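Local coordinates for hypothetical protein ST0148 (PDB 2PD2) that is of unknown function but belongs to the DsrE/DsrF-like family, whose better-known members take part in sulfur metabolism and sulfur transfer, at residues I32-H37 against I62-C67; H37-K42 against S70-Q74. All blocks are in the same frame, centred on the assembly; numbering follows the deposited sequence.

Contact 1. Residues I32-H37 against I62-C67; sequences IEVVLH and ILIVGC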
ATOM      1  N   ILE A  32      -7.634   7.699  14.628  1.00 19.40           N
ATOM      2  CA  ILE A  32      -6.514   7.491  13.726  1.00 16.84           C
ATOM      3  C   ILE A  32      -5.127   7.423  14.346  1.00 17.82           C
ATOM      4  O   ILE A  32      -4.778   8.233  15.200  1.00 15.29           O
ATOM      5  CB  ILE A  32      -6.494   8.619  12.658  1.00 19.17           C
ATOM      6  CG1 ILE A  32      -7.861   8.714  11.972  1.00 16.01           C
ATOM      7  CG2 ILE A  32      -5.397   8.361  11.626  1.00 19.09           C
ATOM      8  CD1 ILE A  32      -8.103  10.070  11.315  1.00 16.65           C
ATOM      9  N   GLU A  33      -4.342   6.449  13.887  1.00 17.23           N
ATOM     10  CA  GLU A  33      -2.959   6.279  14.312  1.00 17.03           C
ATOM     11  C   GLU A  33      -2.127   6.245  13.035  1.00 17.11           C
ATOM     12  O   GLU A  33      -2.377   5.438  12.142  1.00 18.50           O
ATOM     13  CB  GLU A  33      -2.730   4.966  15.067  1.00 17.79           C
ATOM     14  CG  GLU A  33      -1.248   4.761  15.396  1.00 15.57           C
ATOM     15  CD  GLU A  33      -0.959   3.454  16.121  1.00 18.15           C
ATOM     16  OE1 GLU A  33      -1.811   2.999  16.907  1.00 15.56           O
ATOM     17  OE2 GLU A  33       0.137   2.893  15.920  1.00 20.59           O
ATOM     18  N   VAL A  34      -1.148   7.128  12.940  1.00 15.30           N
ATOM     19  CA  VAL A  34      -0.308   7.170  11.759  1.00 15.97           C
ATOM     20  C   VAL A  34       1.076   6.651  12.100  1.00 15.34           C
ATOM     21  O   VAL A  34       1.750   7.185  12.984  1.00 16.39           O
ATOM     22  CB  VAL A  34      -0.174   8.599  11.210  1.00 18.01           C
ATOM     23  CG1 VAL A  34       0.614   8.571   9.903  1.00 14.93           C
ATOM     24  CG2 VAL A  34      -1.556   9.209  10.992  1.00 17.34           C
ATOM     25  N   VAL A  35       1.495   5.614  11.389  1.00 14.98           N
ATOM     26  CA  VAL A  35       2.805   5.004  11.599  1.00 13.37           C
ATOM     27  C   VAL A  35       3.760   5.340  10.452  1.00 17.79           C
ATOM     28  O   VAL A  35       3.523   4.953   9.303  1.00 14.53           O
ATOM     29  CB  VAL A  35       2.687   3.466  11.682  1.00 15.09           C
ATOM     30  CG1 VAL A  35       4.083   2.837  11.809  1.00 14.90           C
ATOM     31  CG2 VAL A  35       1.801   3.074  12.857  1.00 14.52           C
ATOM     32  N   LEU A  36       4.838   6.056  10.760  1.00 15.79           N
ATOM     33  CA  LEU A  36       5.816   6.393   9.732  1.00 16.60           C
ATOM     34  C   LEU A  36       7.071   5.537   9.874  1.00 17.49           C
ATOM     35  O   LEU A  36       7.646   5.440  10.963  1.00 13.56           O
ATOM     36  CB  LEU A  36       6.183   7.878   9.793  1.00 16.91           C
ATOM     37  CG  LEU A  36       5.031   8.873   9.568  1.00 14.43           C
ATOM     38  CD1 LEU A  36       4.266   9.082  10.875  1.00 16.50           C
ATOM     39  CD2 LEU A  36       5.584  10.197   9.085  1.00 17.04           C
ATOM     40  N   HIS A  37       7.471   4.890   8.779  1.00 14.57           N
ATOM     41  CA  HIS A  37       8.668   4.069   8.787  1.00 17.09           C
ATOM     42  C   HIS A  37       9.466   4.222   7.501  1.00 16.66           C
ATOM     43  O   HIS A  37       9.088   4.995   6.608  1.00 15.84           O
ATOM     44  CB  HIS A  37       8.343   2.592   9.086  1.00 16.37           C
ATOM     45  CG  HIS A  37       7.525   1.904   8.035  1.00 18.68           C
ATOM     46  ND1 HIS A  37       7.993   0.817   7.331  1.00 19.20           N
ATOM     47  CD2 HIS A  37       6.249   2.099   7.622  1.00 18.94           C
ATOM     48  CE1 HIS A  37       7.044   0.370   6.528  1.00 19.91           C
ATOM     49  NE2 HIS A  37       5.975   1.128   6.689  1.00 18.16           N
ATOM     50  N   ILE A  62      -4.822  12.972  16.798  1.00 18.09           N
ATOM     51  CA  ILE A  62      -4.371  11.858  15.980  1.00 16.81           C
ATOM     52  C   ILE A  62      -3.050  11.347  16.567  1.00 16.97           C
ATOM     53  O   ILE A  62      -2.175  12.136  16.917  1.00 15.77           O
ATOM     54  CB  ILE A  62      -4.196  12.315  14.513  1.00 19.94           C
ATOM     55  CG1 ILE A  62      -5.582  12.567  13.903  1.00 24.69           C
ATOM     56  CG2 ILE A  62      -3.441  11.272  13.707  1.00 20.03           C
ATOM     57  CD1 ILE A  62      -5.564  13.124  12.494  1.00 27.54           C
ATOM     58  N   LEU A  63      -2.925  10.029  16.707  1.00 15.20           N
ATOM     59  CA  LEU A  63      -1.711   9.434  17.262  1.00 14.68           C
ATOM     60  C   LEU A  63      -0.630   9.322  16.192  1.00 16.37           C
ATOM     61  O   LEU A  63      -0.813   8.623  15.186  1.00 16.70           O
ATOM     62  CB  LEU A  63      -2.019   8.038  17.832  1.00 16.19           C
ATOM     63  CG  LEU A  63      -0.853   7.247  18.441  1.00 20.01           C
ATOM     64  CD1 LEU A  63      -0.214   8.059  19.578  1.00 13.81           C
ATOM     65  CD2 LEU A  63      -1.364   5.900  18.964  1.00 19.69           C
ATOM     66  N   ILE A  64       0.488  10.011  16.404  1.00 15.79           N
ATOM     67  CA  ILE A  64       1.601   9.991  15.451  1.00 17.70           C
ATOM     68  C   ILE A  64       2.693   9.076  15.990  1.00 18.30           C
ATOM     69  O   ILE A  64       3.242   9.323  17.061  1.00 20.78           O
ATOM     70  CB  ILE A  64       2.189  11.404  15.224  1.00 16.15           C
ATOM     71  CG1 ILE A  64       1.092  12.364  14.745  1.00 16.19           C
ATOM     72  CG2 ILE A  64       3.315  11.336  14.200  1.00 16.22           C
ATOM     73  CD1 ILE A  64       0.370  11.914  13.465  1.00 14.72           C
ATOM     74  N   VAL A  65       3.012   8.029  15.233  1.00 14.67           N
ATOM     75  CA  VAL A  65       3.999   7.042  15.659  1.00 15.18           C
ATOM     76  C   VAL A  65       5.185   6.877  14.712  1.00 17.48           C
ATOM     77  O   VAL A  65       5.015   6.759  13.498  1.00 15.42           O
ATOM     78  CB  VAL A  65       3.305   5.661  15.846  1.00 20.24           C
ATOM     79  CG1 VAL A  65       4.330   4.575  16.098  1.00 17.11           C
ATOM     80  CG2 VAL A  65       2.324   5.731  17.007  1.00 21.21           C
ATOM     81  N   GLY A  66       6.388   6.855  15.280  1.00 16.77           N
ATOM     82  CA  GLY A  66       7.588   6.683  14.477  1.00 18.41           C
ATOM     83  C   GLY A  66       8.246   5.335  14.731  1.00 19.12           C
ATOM     84  O   GLY A  66       8.259   4.846  15.864  1.00 22.01           O
ATOM     85  N   CYS A  67       8.795   4.733  13.679  1.00 19.82           N
ATOM     86  CA  CYS A  67       9.457   3.433  13.778  1.00 18.07           C
ATOM     87  C   CYS A  67      10.897   3.540  14.288  1.00 19.04           C
ATOM     88  O   CYS A  67      11.718   4.240  13.699  1.00 20.46           O
ATOM     89  CB  CYS A  67       9.452   2.746  12.406  1.00 15.95           C
ATOM     90  SG  CYS A  67      10.512   1.279  12.299  1.00 17.95           S
TER

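Contact 2. Residues H37-K42 against S70-Q74; sequences HQSAIK and SIRSQ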
ATOM      1  N   HIS A  37       7.471   4.890   8.779  1.00 14.57           N
ATOM      2  CA  HIS A  37       8.668   4.069   8.787  1.00 17.09           C
ATOM      3  C   HIS A  37       9.466   4.222   7.501  1.00 16.66           C
ATOM      4  O   HIS A  37       9.088   4.995   6.608  1.00 15.84           O
ATOM      5  CB  HIS A  37       8.343   2.592   9.086  1.00 16.37           C
ATOM      6  CG  HIS A  37       7.525   1.904   8.035  1.00 18.68           C
ATOM      7  ND1 HIS A  37       7.993   0.817   7.331  1.00 19.20           N
ATOM      8  CD2 HIS A  37       6.249   2.099   7.622  1.00 18.94           C
ATOM      9  CE1 HIS A  37       7.044   0.370   6.528  1.00 19.91           C
ATOM     10  NE2 HIS A  37       5.975   1.128   6.689  1.00 18.16           N
ATOM     11  N   GLN A  38      10.572   3.492   7.408  1.00 12.16           N
ATOM     12  CA  GLN A  38      11.472   3.616   6.265  1.00 15.88           C
ATOM     13  C   GLN A  38      11.875   5.100   6.183  1.00 16.46           C
ATOM     14  O   GLN A  38      12.000   5.758   7.209  1.00 16.75           O
ATOM     15  CB  GLN A  38      10.811   3.161   4.963  1.00 15.81           C
ATOM     16  CG  GLN A  38      10.479   1.670   4.915  1.00 16.99           C
ATOM     17  CD  GLN A  38      10.169   1.182   3.505  1.00 20.70           C
ATOM     18  OE1 GLN A  38       9.977   1.982   2.586  1.00 19.27           O
ATOM     19  NE2 GLN A  38      10.118  -0.138   3.331  1.00 13.80           N
ATOM     20  N   SER A  39      12.052   5.637   4.982  1.00 16.53           N
ATOM     21  CA  SER A  39      12.491   7.026   4.847  1.00 17.54           C
ATOM     22  C   SER A  39      11.516   8.083   5.342  1.00 18.47           C
ATOM     23  O   SER A  39      11.914   9.208   5.650  1.00 17.80           O
ATOM     24  CB  SER A  39      12.860   7.330   3.390  1.00 18.50           C
ATOM     25  OG  SER A  39      11.717   7.307   2.558  1.00 19.19           O
ATOM     26  N   ALA A  40      10.239   7.732   5.433  1.00 15.76           N
ATOM     27  CA  ALA A  40       9.244   8.698   5.876  1.00 14.57           C
ATOM     28  C   ALA A  40       9.494   9.185   7.309  1.00 13.88           C
ATOM     29  O   ALA A  40       9.001  10.240   7.706  1.00 16.51           O
ATOM     30  CB  ALA A  40       7.832   8.097   5.744  1.00 13.11           C
ATOM     31  N   ILE A  41      10.271   8.431   8.081  1.00 16.66           N
ATOM     32  CA  ILE A  41      10.555   8.825   9.462  1.00 16.32           C
ATOM     33  C   ILE A  41      11.164  10.235   9.522  1.00 20.58           C
ATOM     34  O   ILE A  41      11.002  10.955  10.510  1.00 19.18           O
ATOM     35  CB  ILE A  41      11.538   7.829  10.142  1.00 21.87           C
ATOM     36  CG1 ILE A  41      11.633   8.115  11.640  1.00 22.19           C
ATOM     37  CG2 ILE A  41      12.928   7.952   9.519  1.00 21.33           C
ATOM     38  CD1 ILE A  41      10.356   7.811  12.399  1.00 25.89           C
ATOM     39  N   LYS A  42      11.853  10.631   8.457  1.00 18.28           N
ATOM     40  CA  LYS A  42      12.486  11.942   8.429  1.00 20.06           C
ATOM     41  C   LYS A  42      11.487  13.082   8.566  1.00 21.74           C
ATOM     42  O   LYS A  42      11.851  14.190   8.959  1.00 20.54           O
ATOM     43  CB  LYS A  42      13.306  12.109   7.149  1.00 22.76           C
ATOM     44  CG  LYS A  42      14.522  11.196   7.093  1.00 20.13           C
ATOM     45  CD  LYS A  42      15.349  11.423   5.838  1.00 26.13           C
ATOM     46  CE  LYS A  42      14.609  10.997   4.582  1.00 25.40           C
ATOM     47  NZ  LYS A  42      15.428  11.280   3.361  1.00 26.13           N
ATOM     48  N   SER A  70      13.563   2.399  11.852  1.00 17.07           N
ATOM     49  CA  SER A  70      13.766   3.422  10.831  1.00 20.80           C
ATOM     50  C   SER A  70      14.547   4.614  11.383  1.00 22.19           C
ATOM     51  O   SER A  70      15.399   5.176  10.694  1.00 19.73           O
ATOM     52  CB  SER A  70      12.412   3.868  10.280  1.00 21.51           C
ATOM     53  OG  SER A  70      11.738   2.768   9.691  1.00 22.78           O
ATOM     54  N   ILE A  71      14.249   5.009  12.618  1.00 22.90           N
ATOM     55  CA  ILE A  71      14.981   6.109  13.242  1.00 23.20           C
ATOM     56  C   ILE A  71      16.462   5.732  13.265  1.00 25.68           C
ATOM     57  O   ILE A  71      17.318   6.546  12.930  1.00 23.20           O
ATOM     58  CB  ILE A  71      14.504   6.356  14.692  1.00 21.21           C
ATOM     59  CG1 ILE A  71      13.120   6.999  14.673  1.00 19.73           C
ATOM     60  CG2 ILE A  71      15.510   7.236  15.447  1.00 22.05           C
ATOM     61  CD1 ILE A  71      12.493   7.118  16.046  1.00 22.80           C
ATOM     62  N   ARG A  72      16.755   4.488  13.645  1.00 27.67           N
ATOM     63  CA  ARG A  72      18.138   4.008  13.719  1.00 30.66           C
ATOM     64  C   ARG A  72      18.843   3.921  12.371  1.00 30.67           C
ATOM     65  O   ARG A  72      19.994   4.335  12.244  1.00 32.34           O
ATOM     66  CB  ARG A  72      18.193   2.638  14.401  1.00 37.62           C
ATOM     67  CG  ARG A  72      17.802   2.653  15.872  1.00 47.39           C
ATOM     68  CD  ARG A  72      17.871   1.252  16.476  1.00 60.43           C
ATOM     69  NE  ARG A  72      17.525   1.237  17.896  1.00 69.90           N
ATOM     70  CZ  ARG A  72      17.596   0.158  18.672  1.00 74.26           C
ATOM     71  NH1 ARG A  72      18.001  -1.000  18.167  1.00 78.10           N
ATOM     72  NH2 ARG A  72      17.265   0.236  19.954  1.00 76.74           N
ATOM     73  N   SER A  73      18.164   3.378  11.366  1.00 24.99           N
ATOM     74  CA  SER A  73      18.766   3.253  10.042  1.00 27.63           C
ATOM     75  C   SER A  73      18.974   4.607   9.352  1.00 25.06           C
ATOM     76  O   SER A  73      19.809   4.729   8.459  1.00 24.89           O
ATOM     77  CB  SER A  73      17.916   2.333   9.155  1.00 30.09           C
ATOM     78  OG  SER A  73      16.616   2.860   8.962  1.00 38.55           O
ATOM     79  N   GLN A  74      18.215   5.620   9.759  1.00 19.86           N
ATOM     80  CA  GLN A  74      18.355   6.955   9.180  1.00 22.69           C
ATOM     81  C   GLN A  74      19.306   7.797  10.033  1.00 24.05           C
ATOM     82  O   GLN A  74      19.463   8.998   9.811  1.00 26.33           O
ATOM     83  CB  GLN A  74      16.991   7.649   9.098  1.00 23.24           C
ATOM     84  CG  GLN A  74      16.049   7.098   8.025  1.00 21.43           C
ATOM     85  CD  GLN A  74      16.555   7.360   6.624  1.00 27.35           C
ATOM     86  OE1 GLN A  74      17.121   8.420   6.344  1.00 27.81           O
ATOM     87  NE2 GLN A  74      16.343   6.406   5.731  1.00 26.99           N
TER
HETATM   88  O   HOH W   1      17.842   9.473   3.954  1.00 26.28           O

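Contact 1. Residues I32-H37 against I62-C67
V34 and I64 lie side by side on one face of the sheet, CD1 of I64 standing 4.0 Å from CB of V34. The reach comes from the isoleucine's torsions: CG1 sits beside the backbone N (chi1 -57°) and chi2, also near -60°, brings CD1 round to V34. CG2 of V34 also meets CG2 of I62, and L36 lays CD1 across CG2 of I64 at 4.1 Å, so the side chains the two strands put on this face are all aliphatic. V5 and I7 of strand 2-7 continue it beyond V34. On the other face V35 and V65 pair more loosely, and E33 runs out extended, its CG beside CD2 of L63 and its OE2 3.7 Å from CG2 of V65. That carboxylate comes close to the one of E94. Between the faces the backbones form a parallel ladder: L63 N gives to I32 O, V34 N to L63 O at 2.7 Å, V65 N to V34 O, L36 N to V65 O at 2.8 Å, and C67 N to L36 O. Past the last rung, CB of H37 abuts CB of C67 at 3.5 Å, while the imidazole turns off to Q6. The five rungs satisfy the facing amides and carbonyls, those of E33 and V35 pair with strand 2-7 instead, and the aliphatic branches close over spent backbone groups; E33 is the acidic exception.

Contact 2. Residues H37-K42 against S70-Q74
I41 spreads its branches over the helix end: CG1 meets CG1 of I71 at 3.6 Å, the two side chains crossing at about a right angle, and CG2 lies 3.6 Å from CG of Q74. With CG1 swung opposite the backbone N (chi1 -170°), one branch serves I71 and the other slides past the glutamine. Cut back to an alanine, this position would probably leave a gap beside CG1 of I71 and CG of Q74. Nearer the start of the loop, OG of S70 accepts the backbone N-H of Q38, with N to OG at 2.7 Å and a bent N-H...O angle of 140°; this is the one direct hydrogen bond between the segments. Q74 bends at chi2 (-67°) and brings OE1 to 3.5 Å from CD of K42, whose chain it crosses nearly perpendicularly. A water joins their ends, donating to OE1 of Q74 at 2.7 Å and accepting from NZ of K42 at 3.1 Å. The ammonium also makes a cation-pi contact with F10, and the side-chain NE2 of Q38 hydrogen-bonds to S19 of the second subunit. This is loop-to-helix packing at the C-terminal edge of a parallel alpha/beta sheet, after strands 31-36 and 63-67.

From the N terminus the chain passes through strand 2-7 and helix 13-26 before running up strand 31-36, turns at H37 into the short 3-10 segment, and passes through helix 51-59 before returning as strand 63-67 and helix 68-73. Contact 1 closes the beta-alpha-beta crossover, setting the two strands side by side within the parallel sheet. Contact 2 then joins what follows each strand, so the two closures cross rather than nest, and H37 belongs to both. They also meet directly: CD1 of I41 lies 3.6 Å from CA of G66, where the glycine has no side chain to intervene. Together they tie the sheet interior to the loop and helix at its C-terminal edge.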